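Local coordinates for protein lysyl oxidase (Pichia pastoris, PDB 1W7C) that probably oxidises primary amines, including lysine side chains, to aldehydes using a copper ion and a topaquinone cofactor built from one of its own tyrosines, at residues E9-E14 and R292-G297; E300-M305 and Y399-N404; I341-S346 and R583-S588; S486-V491 and L652-N657. All coordinates share one frame; numbering follows the deposited sequence.

Contact 1. Residues E9-E14 and R292-G297; sequences ENVEIE and RWAYDG
Ile-13 N donates to Tyr-295 O, at 2.9 Å and with an N-H...O angle of 162°. This is the one direct hydrogen bond between the two backbones, which run roughly the same way. On one side of the bond, Glu-12 and Tyr-295 lie next to each other and point in the same direction. Glu-12 CG rests over a face of the phenol, 4.3 Å from the centroid of the Tyr-295 ring, in a CH-pi contact, and the carboxylate is turned to within 8° of the ring plane. Tyr-295 reaches this position because its CG sits between the backbone N and the carbonyl carbon (chi1 71°), which brings the ring up toward segment 9-14, next to Glu-12 CG. Ala-294 lies on the other side, with its CB 4.0 Å from Val-11 CG1 and 3.9 Å from Ile-13 CG2.

Water fills in where direct bonds are lacking. One molecule donates to Glu-12 OE1 over 2.6 Å and accepts from Gly-297 N. A second, 3.0 Å from Asn-10 ND2, also meets Tyr-295 OH, and a third accepts the N-H of Val-11 at 2.9 Å and lies 2.8 Å from Trp-293 O.

Further out, Asp-296 OD2 takes the N-H of Ala-15, tying 294-296 to the chain just after Glu-14. Phe-382 meets the Tyr-295 ring edge-to-face, while His-276 of the second subunit packs on Ile-13 and Ala-294. The N-terminal segment thus runs roughly parallel to strand 294-296 at the margin of the enzyme domain's beta structure, held by one direct backbone bond, side-chain packing and bridging waters.

Contact 2. Residues E300-M305 and Y399-N404; sequences EYFSWM and YCVFEN
Glu-403 OE2 is gripped twice: Trp-304 NE1 donates to it over 2.8 Å, and Arg-292 forms a salt bridge with the same oxygen. The oxygen lies in the indole plane, at the ring edge, but the N-H comes in from above the carboxylate, whose plane stands 88° to the ring. Glu-403 is extended, with CG anti to the backbone N (chi1 -169°), which carries the carboxylate across to the indole.

At the other end, Tyr-399 OH donates to Glu-300 OE1 at 2.6 Å. That oxygen is met on its anti side, with carboxylate and phenol nearly coplanar; Thr-311 OG1 is hydrogen-bonded to the same hydroxyl. Between the two polar ends Phe-302 and Val-401 approach from opposite directions. Phe-302 CE2 is 3.8 Å from Val-401 CG2 and Phe-302 CZ 4.0 Å from Tyr-399 CE1, and Tyr-399 OH comes up to the Phe-302 ring edge, 3.5 Å from CE1.

The backbones themselves stay apart: the axes of 301-304 and 399-404 are 10.4 Å from each other and only 3° from parallel, the spacing of strands in two facing layers whose side chains meet in the middle. In one layer, 301-304 is flanked by strands 294-296 and 307-314; in the other, 391-405 pairs with 380-388 and 418-433. Phe-382 from 380-388 packs against both Phe-302 and Tyr-399.

Contact 3. Residues I341-S346 and R583-S588; sequences IAEYGS and RIVKNS
Glu-343 reaches Arg-583 as a fully extended chain, CG anti to its own backbone nitrogen (chi1 -178°), whereas Arg-583 bends at its third torsion (chi3 68°), turning the guanidinium flank to the carboxylate. The two side chains cross at about a right angle and meet in a side-on, two-point salt bridge. Arg-583 NE donates to Glu-343 OE2 over 2.8 Å, and Arg-583 NH2 to Glu-343 OE1 over 2.9 Å. The fit is twisted, since the two flat groups are inclined by 43°: OE2 lies in the guanidinium plane, but NE stands above the carboxylate plane.

Each carboxylate oxygen also accepts from a water. One lies 2.7 Å from Glu-343 OE2 and takes the N-H of Val-585; the other, 2.7 Å from Glu-343 OE1, is equally close, 2.7 Å, to Ser-588 OG, which is itself bonded to Ser-590 N. Apolar groups close around the pair: Ile-341 CD1 packs 4.0 Å from Arg-583 CD, and Val-585 CG1 lies against Glu-343 OE1. Val-585 O sits 3.4 Å above the centre of the Arg-583 guanidinium plane.

Phe-355 covers the contact from strand 355-357, and Asn-528 of the second subunit accepts from the backbone nitrogens of Lys-586 and Asn-587. With two nitrogens and two waters on one buried carboxylate, both groups are probably charged. The bridge would then pay for burying them while pinning an irregular loop, 583-588, to strand 329-344 close to the copper site.

Contact 4. Residues S486-V491 and L652-N657; sequences SFHDHV and LHHLPN. With CU (copper (II) ion), chain C.
The copper site of this quinoprotein is built on an antiparallel strand pair, with His-488 and His-490 forming the His-X-His motif of one strand and His-654 coming from the other. His-488 NE2, His-490 NE2 and His-654 ND1 each bind copper at 2.0 Å, and a water lies 2.2 Å from the metal. His-654 uses the nitrogen nearer its backbone; with CG anti to the backbone N (chi1 -165°), its imidazole runs beside the other two. The close approach of these nitrogens reflects shared metal binding. His-654 CB also lies over a face of the His-488 ring, 3.7 Å from its centroid.

Second-shell bonds fix the ring rotations. His-488 ND1 donates to Ser-486 O at 3.0 Å, with the acceptor in the ring plane, and Asp-660 OD1 is bonded to His-654 NE2. Pro-656 CG sits over the centre of a His-654 face.

On the reverse of the strand pair, His-653 ND1 donates to Asp-489 OD1 over 2.6 Å, nearly straight at 167°. The oxygen lies in the imidazole plane, yet the N-H arrives from above the carboxylate. Asp-489 OD2 takes the N-H of Ile-584, and Asn-550 O of the second subunit is bonded to His-653 NE2.

Paired backbone bonds, including His-654 N to His-488 O at 2.8 Å, set the register, with the strand axes at 157°. Strand 329-344 pairs with the other edge of 488-498, stacking Tyr-344 on His-488, while 642-654 also pairs with 504-518 and 602-606.

How the contacts relate
The four contacts form two adjoining pairs on opposite sides of the chain's centre. Contacts 1 and 2 have centres about 9 Å apart and lie on neighbouring strands, 294-296 in contact 1 and 301-304 in contact 2; Arg-292 NH2 meets Glu-403 OE2 at 2.8 Å, linking them. Contact 4 holds the copper and contact 3 lies beside it, their centres about 10 Å apart: Ile-341 N lies 2.9 Å from Val-491 O, and Ile-584 CD1 packs 3.4 Å from His-653 ND1. The Glu-343 side chain is about 10 Å from the metal, so contact 3 flanks the copper site beyond its ligands. The centres of contacts 2 and 4 are about 32 Å apart. All four contacts touch the second subunit.

Contact 1. Residues E9-E14 and R292-G297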
# COMPACT_ATOMS: atom_id res chain seq x y z
N GLU A 9 -18.05 -6.46 29.04
CA GLU A 9 -18.97 -7.07 28.07
C GLU A 9 -19.08 -6.30 26.77
O GLU A 9 -18.77 -5.10 26.72
CB GLU A 9 -20.36 -7.22 28.73
CG GLU A 9 -20.39 -8.11 29.95
CD GLU A 9 -20.08 -9.57 29.66
OE1 GLU A 9 -20.60 -10.11 28.67
OE2 GLU A 9 -19.31 -10.18 30.45
N ASN A 10 -19.49 -6.99 25.72
CA ASN A 10 -19.76 -6.34 24.45
C ASN A 10 -20.89 -5.35 24.65
O ASN A 10 -21.87 -5.64 25.36
CB ASN A 10 -20.18 -7.34 23.38
CG ASN A 10 -19.14 -8.40 23.12
OD1 ASN A 10 -17.96 -8.20 23.33
ND2 ASN A 10 -19.60 -9.53 22.59
N VAL A 11 -20.76 -4.19 24.04
CA VAL A 11 -21.72 -3.12 24.20
C VAL A 11 -22.62 -3.06 22.99
O VAL A 11 -22.16 -3.05 21.87
CB VAL A 11 -21.01 -1.76 24.39
CG1 VAL A 11 -22.00 -0.58 24.41
CG2 VAL A 11 -20.15 -1.81 25.60
N GLU A 12 -23.92 -2.94 23.25
CA GLU A 12 -24.91 -2.67 22.21
C GLU A 12 -25.49 -1.28 22.41
O GLU A 12 -25.60 -0.79 23.56
CB GLU A 12 -26.02 -3.74 22.27
CG GLU A 12 -25.54 -5.08 21.75
CD GLU A 12 -26.56 -6.19 21.97
OE1 GLU A 12 -27.61 -6.20 21.29
OE2 GLU A 12 -26.32 -7.04 22.84
N ILE A 13 -25.85 -0.65 21.30
CA ILE A 13 -26.42 0.68 21.29
C ILE A 13 -27.67 0.74 20.45
O ILE A 13 -27.96 -0.20 19.70
CB ILE A 13 -25.38 1.69 20.78
CG1 ILE A 13 -24.85 1.25 19.39
CG2 ILE A 13 -24.28 1.84 21.82
CD1 ILE A 13 -24.22 2.31 18.55
N GLU A 14 -28.39 1.85 20.56
CA GLU A 14 -29.54 2.11 19.68
C GLU A 14 -29.14 3.08 18.57
O GLU A 14 -28.57 4.15 18.84
CB GLU A 14 -30.73 2.63 20.53
CG GLU A 14 -31.44 1.57 21.37
CD GLU A 14 -32.79 2.04 21.86
OE1 GLU A 14 -32.82 2.87 22.80
OE2 GLU A 14 -33.82 1.60 21.30
N ARG A 292 -14.22 -2.81 21.82
CA ARG A 292 -14.27 -1.34 21.85
C ARG A 292 -15.11 -0.65 20.76
O ARG A 292 -15.07 0.57 20.63
CB ARG A 292 -12.83 -0.75 21.84
CG ARG A 292 -11.91 -1.40 22.86
CD ARG A 292 -10.69 -0.65 23.23
NE ARG A 292 -10.07 -0.05 22.04
CZ ARG A 292 -9.57 1.18 21.98
NH1 ARG A 292 -9.44 1.91 23.09
NH2 ARG A 292 -9.21 1.65 20.79
N TRP A 293 -15.85 -1.47 20.00
CA TRP A 293 -16.87 -1.02 19.07
C TRP A 293 -18.22 -1.54 19.57
O TRP A 293 -18.30 -2.53 20.27
CB TRP A 293 -16.56 -1.49 17.63
CG TRP A 293 -16.36 -2.97 17.46
CD1 TRP A 293 -15.18 -3.64 17.56
CD2 TRP A 293 -17.35 -3.95 17.11
NE1 TRP A 293 -15.38 -4.99 17.34
CE2 TRP A 293 -16.70 -5.21 17.08
CE3 TRP A 293 -18.74 -3.92 16.88
CZ2 TRP A 293 -17.37 -6.39 16.77
CZ3 TRP A 293 -19.39 -5.08 16.57
CH2 TRP A 293 -18.71 -6.31 16.54
N ALA A 294 -19.27 -0.82 19.22
CA ALA A 294 -20.64 -1.12 19.62
C ALA A 294 -21.53 -1.24 18.40
O ALA A 294 -21.17 -0.82 17.31
CB ALA A 294 -21.17 -0.05 20.56
N TYR A 295 -22.72 -1.80 18.58
CA TYR A 295 -23.63 -1.99 17.45
C TYR A 295 -25.06 -2.14 17.93
O TYR A 295 -25.32 -2.46 19.10
CB TYR A 295 -23.24 -3.20 16.60
CG TYR A 295 -23.49 -4.52 17.28
CD1 TYR A 295 -24.57 -5.33 16.93
CD2 TYR A 295 -22.65 -4.96 18.29
CE1 TYR A 295 -24.81 -6.52 17.57
CE2 TYR A 295 -22.90 -6.16 18.98
CZ TYR A 295 -23.98 -6.93 18.62
OH TYR A 295 -24.21 -8.13 19.23
N ASP A 296 -25.95 -1.84 16.98
CA ASP A 296 -27.38 -2.09 17.12
C ASP A 296 -27.68 -3.30 16.25
O ASP A 296 -27.55 -3.23 15.02
CB ASP A 296 -28.15 -0.85 16.61
CG ASP A 296 -29.64 -0.99 16.76
OD1 ASP A 296 -30.15 -2.12 16.64
OD2 ASP A 296 -30.37 0.01 16.95
N GLY A 297 -28.01 -4.42 16.86
CA GLY A 297 -28.13 -5.67 16.11
C GLY A 297 -29.28 -5.68 15.12
O GLY A 297 -29.17 -6.25 14.05
O HOH W 1 -22.41 -9.14 21.49
O HOH W 2 -18.19 -3.38 22.96
O HOH W 3 -20.29 -4.72 20.60
O HOH W 4 -28.83 -4.50 19.72

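Contact 2. Residues E300-M305 and Y399-N404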
# COMPACT_ATOMS: atom_id res chain seq x y z
N GLU A 300 -28.26 -2.95 12.24
CA GLU A 300 -26.94 -3.06 11.65
C GLU A 300 -26.28 -1.65 11.53
O GLU A 300 -25.77 -1.23 10.50
CB GLU A 300 -26.96 -3.80 10.28
CG GLU A 300 -27.08 -5.31 10.60
CD GLU A 300 -27.23 -6.12 9.35
OE1 GLU A 300 -26.22 -6.71 8.87
OE2 GLU A 300 -28.36 -6.11 8.79
N TYR A 301 -26.30 -0.99 12.69
CA TYR A 301 -25.63 0.30 12.89
C TYR A 301 -24.45 0.05 13.81
O TYR A 301 -24.58 -0.69 14.80
CB TYR A 301 -26.60 1.32 13.51
CG TYR A 301 -25.92 2.61 13.86
CD1 TYR A 301 -25.72 3.61 12.91
CD2 TYR A 301 -25.47 2.86 15.15
CE1 TYR A 301 -25.10 4.79 13.22
CE2 TYR A 301 -24.82 4.05 15.47
CZ TYR A 301 -24.66 5.02 14.51
OH TYR A 301 -24.00 6.21 14.80
N PHE A 302 -23.30 0.61 13.45
CA PHE A 302 -22.03 0.37 14.14
C PHE A 302 -21.42 1.69 14.58
O PHE A 302 -21.54 2.68 13.87
CB PHE A 302 -21.06 -0.33 13.16
CG PHE A 302 -21.50 -1.70 12.81
CD1 PHE A 302 -22.39 -1.92 11.77
CD2 PHE A 302 -21.11 -2.79 13.58
CE1 PHE A 302 -22.88 -3.19 11.53
CE2 PHE A 302 -21.60 -4.04 13.33
CZ PHE A 302 -22.46 -4.25 12.33
N SER A 303 -20.84 1.70 15.78
CA SER A 303 -20.10 2.84 16.32
C SER A 303 -18.73 2.39 16.82
O SER A 303 -18.57 1.36 17.46
CB SER A 303 -20.89 3.55 17.47
OG SER A 303 -20.87 2.81 18.65
N TRP A 304 -17.74 3.24 16.53
CA TRP A 304 -16.39 3.03 16.99
C TRP A 304 -15.65 4.36 16.99
O TRP A 304 -15.46 4.95 15.94
CB TRP A 304 -15.65 2.02 16.13
CG TRP A 304 -14.18 1.89 16.46
CD1 TRP A 304 -13.62 1.12 17.44
CD2 TRP A 304 -13.09 2.49 15.76
NE1 TRP A 304 -12.26 1.24 17.44
CE2 TRP A 304 -11.89 2.06 16.40
CE3 TRP A 304 -12.98 3.36 14.68
CZ2 TRP A 304 -10.63 2.50 15.99
CZ3 TRP A 304 -11.73 3.77 14.30
CH2 TRP A 304 -10.58 3.34 14.92
N MET A 305 -15.17 4.78 18.17
CA MET A 305 -14.26 5.93 18.27
C MET A 305 -14.71 7.11 17.41
O MET A 305 -13.92 7.71 16.71
CB MET A 305 -12.82 5.50 17.94
CG MET A 305 -12.34 4.37 18.79
SD MET A 305 -12.32 4.80 20.56
CE MET A 305 -12.51 3.19 21.24
N TYR A 399 -20.40 -11.25 7.22
CA TYR A 399 -19.35 -10.26 7.34
C TYR A 399 -18.88 -10.21 8.77
O TYR A 399 -19.58 -10.66 9.67
CB TYR A 399 -19.75 -8.90 6.78
CG TYR A 399 -20.84 -8.14 7.52
CD1 TYR A 399 -20.52 -7.23 8.50
CD2 TYR A 399 -22.16 -8.30 7.19
CE1 TYR A 399 -21.50 -6.47 9.13
CE2 TYR A 399 -23.17 -7.55 7.81
CZ TYR A 399 -22.83 -6.63 8.79
OH TYR A 399 -23.79 -5.88 9.42
N CYS A 400 -17.67 -9.71 8.97
CA CYS A 400 -17.12 -9.60 10.31
C CYS A 400 -16.64 -8.19 10.58
O CYS A 400 -16.32 -7.44 9.64
CB CYS A 400 -15.95 -10.59 10.55
SG CYS A 400 -14.43 -10.13 9.65
N VAL A 401 -16.61 -7.87 11.86
CA VAL A 401 -16.16 -6.60 12.36
C VAL A 401 -15.12 -6.83 13.45
O VAL A 401 -15.36 -7.61 14.36
CB VAL A 401 -17.36 -5.81 12.93
CG1 VAL A 401 -16.90 -4.44 13.47
CG2 VAL A 401 -18.48 -5.68 11.86
N PHE A 402 -13.97 -6.19 13.35
CA PHE A 402 -12.92 -6.35 14.33
C PHE A 402 -12.06 -5.11 14.47
O PHE A 402 -11.92 -4.32 13.53
CB PHE A 402 -12.02 -7.58 14.06
CG PHE A 402 -11.24 -7.52 12.77
CD1 PHE A 402 -11.81 -7.95 11.58
CD2 PHE A 402 -9.92 -7.08 12.76
CE1 PHE A 402 -11.09 -7.93 10.39
CE2 PHE A 402 -9.19 -7.07 11.57
CZ PHE A 402 -9.78 -7.49 10.39
N GLU A 403 -11.50 -4.95 15.66
CA GLU A 403 -10.53 -3.90 15.90
C GLU A 403 -9.12 -4.47 15.78
O GLU A 403 -8.74 -5.42 16.44
CB GLU A 403 -10.72 -3.28 17.28
CG GLU A 403 -9.89 -2.00 17.43
CD GLU A 403 -10.10 -1.29 18.76
OE1 GLU A 403 -10.24 -1.97 19.81
OE2 GLU A 403 -10.08 -0.03 18.74
N ASN A 404 -8.34 -3.93 14.85
CA ASN A 404 -6.94 -4.32 14.72
C ASN A 404 -6.06 -3.39 15.53
O ASN A 404 -6.45 -2.26 15.80
CB ASN A 404 -6.48 -4.32 13.25
CG ASN A 404 -5.19 -5.09 13.04
OD1 ASN A 404 -4.92 -6.08 13.76
ND2 ASN A 404 -4.38 -4.66 12.05

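Contact 3. Residues I341-S346 and R583-S588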
# COMPACT_ATOMS: atom_id res chain seq x y z
N ILE A 341 -14.95 -6.87 -12.68
CA ILE A 341 -14.76 -7.52 -13.98
C ILE A 341 -13.45 -8.30 -13.99
O ILE A 341 -12.49 -7.95 -13.29
CB ILE A 341 -14.82 -6.54 -15.18
CG1 ILE A 341 -13.73 -5.49 -15.07
CG2 ILE A 341 -16.23 -5.97 -15.26
CD1 ILE A 341 -13.55 -4.65 -16.36
N ALA A 342 -13.44 -9.34 -14.80
CA ALA A 342 -12.23 -10.08 -15.06
C ALA A 342 -12.17 -10.32 -16.55
O ALA A 342 -13.00 -11.09 -17.09
CB ALA A 342 -12.20 -11.39 -14.30
N GLU A 343 -11.26 -9.62 -17.23
CA GLU A 343 -11.23 -9.57 -18.67
C GLU A 343 -9.91 -10.18 -19.17
O GLU A 343 -8.83 -9.65 -18.87
CB GLU A 343 -11.32 -8.12 -19.13
CG GLU A 343 -11.33 -7.95 -20.65
CD GLU A 343 -11.23 -6.52 -21.12
OE1 GLU A 343 -11.47 -6.31 -22.32
OE2 GLU A 343 -10.83 -5.65 -20.32
N TYR A 344 -10.02 -11.28 -19.90
CA TYR A 344 -8.86 -12.08 -20.32
C TYR A 344 -8.41 -11.76 -21.72
O TYR A 344 -9.25 -11.42 -22.57
CB TYR A 344 -9.18 -13.59 -20.19
CG TYR A 344 -9.31 -14.03 -18.76
CD1 TYR A 344 -10.40 -13.66 -17.99
CD2 TYR A 344 -8.31 -14.81 -18.13
CE1 TYR A 344 -10.49 -14.00 -16.67
CE2 TYR A 344 -8.41 -15.14 -16.80
CZ TYR A 344 -9.50 -14.73 -16.08
OH TYR A 344 -9.57 -15.07 -14.76
N GLY A 345 -7.09 -11.84 -21.94
CA GLY A 345 -6.52 -11.79 -23.27
C GLY A 345 -5.88 -13.12 -23.59
O GLY A 345 -5.19 -13.68 -22.75
N SER A 346 -6.05 -13.62 -24.81
CA SER A 346 -5.58 -14.97 -25.11
C SER A 346 -5.49 -15.23 -26.58
O SER A 346 -6.05 -14.49 -27.37
CB SER A 346 -6.58 -15.97 -24.53
OG SER A 346 -6.22 -17.32 -24.73
N ARG A 583 -8.52 -0.75 -17.21
CA ARG A 583 -8.38 -1.68 -18.29
C ARG A 583 -7.30 -1.29 -19.25
O ARG A 583 -7.16 -0.12 -19.63
CB ARG A 583 -9.68 -1.79 -19.10
CG ARG A 583 -10.83 -2.51 -18.45
CD ARG A 583 -12.11 -2.40 -19.29
NE ARG A 583 -12.00 -3.12 -20.53
CZ ARG A 583 -12.62 -2.82 -21.66
NH1 ARG A 583 -13.39 -1.74 -21.75
NH2 ARG A 583 -12.47 -3.59 -22.71
N ILE A 584 -6.56 -2.27 -19.71
CA ILE A 584 -5.64 -2.15 -20.86
C ILE A 584 -6.40 -2.13 -22.17
O ILE A 584 -6.19 -1.25 -23.00
CB ILE A 584 -4.60 -3.27 -20.83
CG1 ILE A 584 -3.76 -3.17 -19.56
CG2 ILE A 584 -3.73 -3.21 -22.09
CD1 ILE A 584 -2.89 -4.38 -19.26
N VAL A 585 -7.26 -3.11 -22.38
CA VAL A 585 -8.05 -3.20 -23.62
C VAL A 585 -9.03 -2.01 -23.72
O VAL A 585 -9.58 -1.59 -22.69
CB VAL A 585 -8.81 -4.55 -23.64
CG1 VAL A 585 -9.80 -4.62 -24.81
CG2 VAL A 585 -7.81 -5.70 -23.65
N LYS A 586 -9.23 -1.51 -24.94
CA LYS A 586 -10.09 -0.37 -25.19
C LYS A 586 -11.45 -0.76 -25.77
O LYS A 586 -12.47 -0.18 -25.41
CB LYS A 586 -9.38 0.63 -26.14
CG LYS A 586 -7.94 1.03 -25.63
CD LYS A 586 -7.92 1.47 -24.18
CE LYS A 586 -6.51 1.80 -23.64
NZ LYS A 586 -6.44 1.66 -22.12
N ASN A 587 -11.45 -1.69 -26.72
CA ASN A 587 -12.63 -1.99 -27.51
C ASN A 587 -12.85 -3.49 -27.57
O ASN A 587 -12.46 -4.13 -28.55
CB ASN A 587 -12.44 -1.45 -28.96
CG ASN A 587 -11.95 -0.00 -29.03
OD1 ASN A 587 -10.98 0.34 -29.75
ND2 ASN A 587 -12.66 0.86 -28.36
N SER A 588 -13.51 -4.04 -26.58
CA SER A 588 -13.76 -5.49 -26.50
C SER A 588 -15.06 -5.91 -27.14
O SER A 588 -16.13 -5.37 -26.84
CB SER A 588 -13.80 -5.93 -25.04
OG SER A 588 -14.17 -7.29 -24.96
O HOH W 5 -8.13 -5.34 -20.35
O HOH W 6 -11.91 -8.32 -24.01

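Contact 4. Residues S486-V491 and L652-N657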
# COMPACT_ATOMS: atom_id res chain seq x y z
N SER A 486 -2.85 -17.37 -18.23
CA SER A 486 -3.52 -16.40 -19.07
C SER A 486 -3.60 -14.98 -18.46
O SER A 486 -4.06 -14.77 -17.36
CB SER A 486 -4.93 -16.87 -19.42
OG SER A 486 -4.90 -17.91 -20.38
N PHE A 487 -3.24 -14.02 -19.24
CA PHE A 487 -3.21 -12.64 -18.81
C PHE A 487 -4.60 -12.01 -18.69
O PHE A 487 -5.44 -12.17 -19.59
CB PHE A 487 -2.42 -11.98 -19.93
CG PHE A 487 -2.14 -10.51 -19.80
CD1 PHE A 487 -1.91 -9.76 -20.97
CD2 PHE A 487 -1.93 -9.90 -18.60
CE1 PHE A 487 -1.58 -8.43 -20.89
CE2 PHE A 487 -1.59 -8.54 -18.54
CZ PHE A 487 -1.43 -7.83 -19.67
N HIS A 488 -4.87 -11.33 -17.58
CA HIS A 488 -6.19 -10.73 -17.39
C HIS A 488 -6.11 -9.50 -16.52
O HIS A 488 -5.16 -9.32 -15.75
CB HIS A 488 -7.18 -11.74 -16.83
CG HIS A 488 -6.74 -12.33 -15.52
ND1 HIS A 488 -5.77 -13.31 -15.45
CD2 HIS A 488 -7.10 -12.06 -14.23
CE1 HIS A 488 -5.55 -13.62 -14.17
NE2 HIS A 488 -6.35 -12.89 -13.41
N ASP A 489 -7.11 -8.63 -16.68
CA ASP A 489 -7.32 -7.51 -15.80
C ASP A 489 -8.47 -7.80 -14.86
O ASP A 489 -9.52 -8.28 -15.27
CB ASP A 489 -7.71 -6.26 -16.60
CG ASP A 489 -6.53 -5.55 -17.22
OD1 ASP A 489 -5.37 -5.79 -16.78
OD2 ASP A 489 -6.71 -4.77 -18.16
N HIS A 490 -8.25 -7.51 -13.59
CA HIS A 490 -9.30 -7.35 -12.59
C HIS A 490 -9.54 -5.85 -12.45
O HIS A 490 -8.58 -5.11 -12.26
CB HIS A 490 -8.86 -7.86 -11.23
CG HIS A 490 -8.54 -9.32 -11.19
ND1 HIS A 490 -9.49 -10.28 -10.92
CD2 HIS A 490 -7.35 -9.97 -11.26
CE1 HIS A 490 -8.91 -11.46 -10.87
NE2 HIS A 490 -7.60 -11.30 -11.09
N VAL A 491 -10.79 -5.39 -12.52
CA VAL A 491 -11.11 -4.00 -12.24
C VAL A 491 -12.39 -3.95 -11.42
O VAL A 491 -13.34 -4.69 -11.70
CB VAL A 491 -11.21 -3.09 -13.49
CG1 VAL A 491 -11.04 -1.62 -13.09
CG2 VAL A 491 -10.20 -3.48 -14.55
N LEU A 652 -5.97 -4.71 -11.02
CA LEU A 652 -4.74 -5.48 -11.09
C LEU A 652 -4.58 -5.99 -12.52
O LEU A 652 -5.52 -6.58 -13.07
CB LEU A 652 -4.82 -6.71 -10.18
CG LEU A 652 -5.16 -6.48 -8.70
CD1 LEU A 652 -5.60 -7.77 -7.99
CD2 LEU A 652 -4.00 -5.88 -7.89
N HIS A 653 -3.41 -5.80 -13.09
CA HIS A 653 -3.02 -6.51 -14.30
C HIS A 653 -2.32 -7.79 -13.88
O HIS A 653 -1.18 -7.77 -13.42
CB HIS A 653 -2.05 -5.68 -15.13
CG HIS A 653 -2.50 -4.29 -15.43
ND1 HIS A 653 -3.74 -3.99 -15.94
CD2 HIS A 653 -1.87 -3.10 -15.24
CE1 HIS A 653 -3.84 -2.68 -16.09
NE2 HIS A 653 -2.72 -2.12 -15.65
N HIS A 654 -3.00 -8.91 -14.02
CA HIS A 654 -2.54 -10.18 -13.46
C HIS A 654 -1.96 -11.04 -14.58
O HIS A 654 -2.66 -11.45 -15.48
CB HIS A 654 -3.68 -10.89 -12.76
CG HIS A 654 -3.26 -12.00 -11.87
ND1 HIS A 654 -4.18 -12.78 -11.20
CD2 HIS A 654 -2.04 -12.39 -11.42
CE1 HIS A 654 -3.54 -13.65 -10.44
NE2 HIS A 654 -2.24 -13.44 -10.55
N LEU A 655 -0.66 -11.31 -14.46
CA LEU A 655 0.10 -12.17 -15.36
C LEU A 655 0.63 -13.31 -14.46
O LEU A 655 1.74 -13.21 -13.88
CB LEU A 655 1.26 -11.40 -15.99
CG LEU A 655 2.05 -12.22 -17.01
CD1 LEU A 655 1.22 -12.51 -18.27
CD2 LEU A 655 3.38 -11.56 -17.40
N PRO A 656 -0.15 -14.35 -14.28
CA PRO A 656 0.23 -15.39 -13.33
C PRO A 656 1.56 -16.05 -13.65
O PRO A 656 1.91 -16.27 -14.78
CB PRO A 656 -0.92 -16.37 -13.40
CG PRO A 656 -2.11 -15.50 -13.76
CD PRO A 656 -1.53 -14.57 -14.76
N ASN A 657 2.29 -16.37 -12.59
CA ASN A 657 3.57 -17.04 -12.67
C ASN A 657 3.58 -18.22 -11.69
O ASN A 657 2.53 -18.63 -11.18
CB ASN A 657 4.72 -16.03 -12.47
CG ASN A 657 4.87 -15.55 -11.05
OD1 ASN A 657 5.59 -16.15 -10.25
ND2 ASN A 657 4.14 -14.46 -10.69
CU CU C . -6.19 -12.70 -11.40
O HOH W 7 -7.12 -14.63 -10.88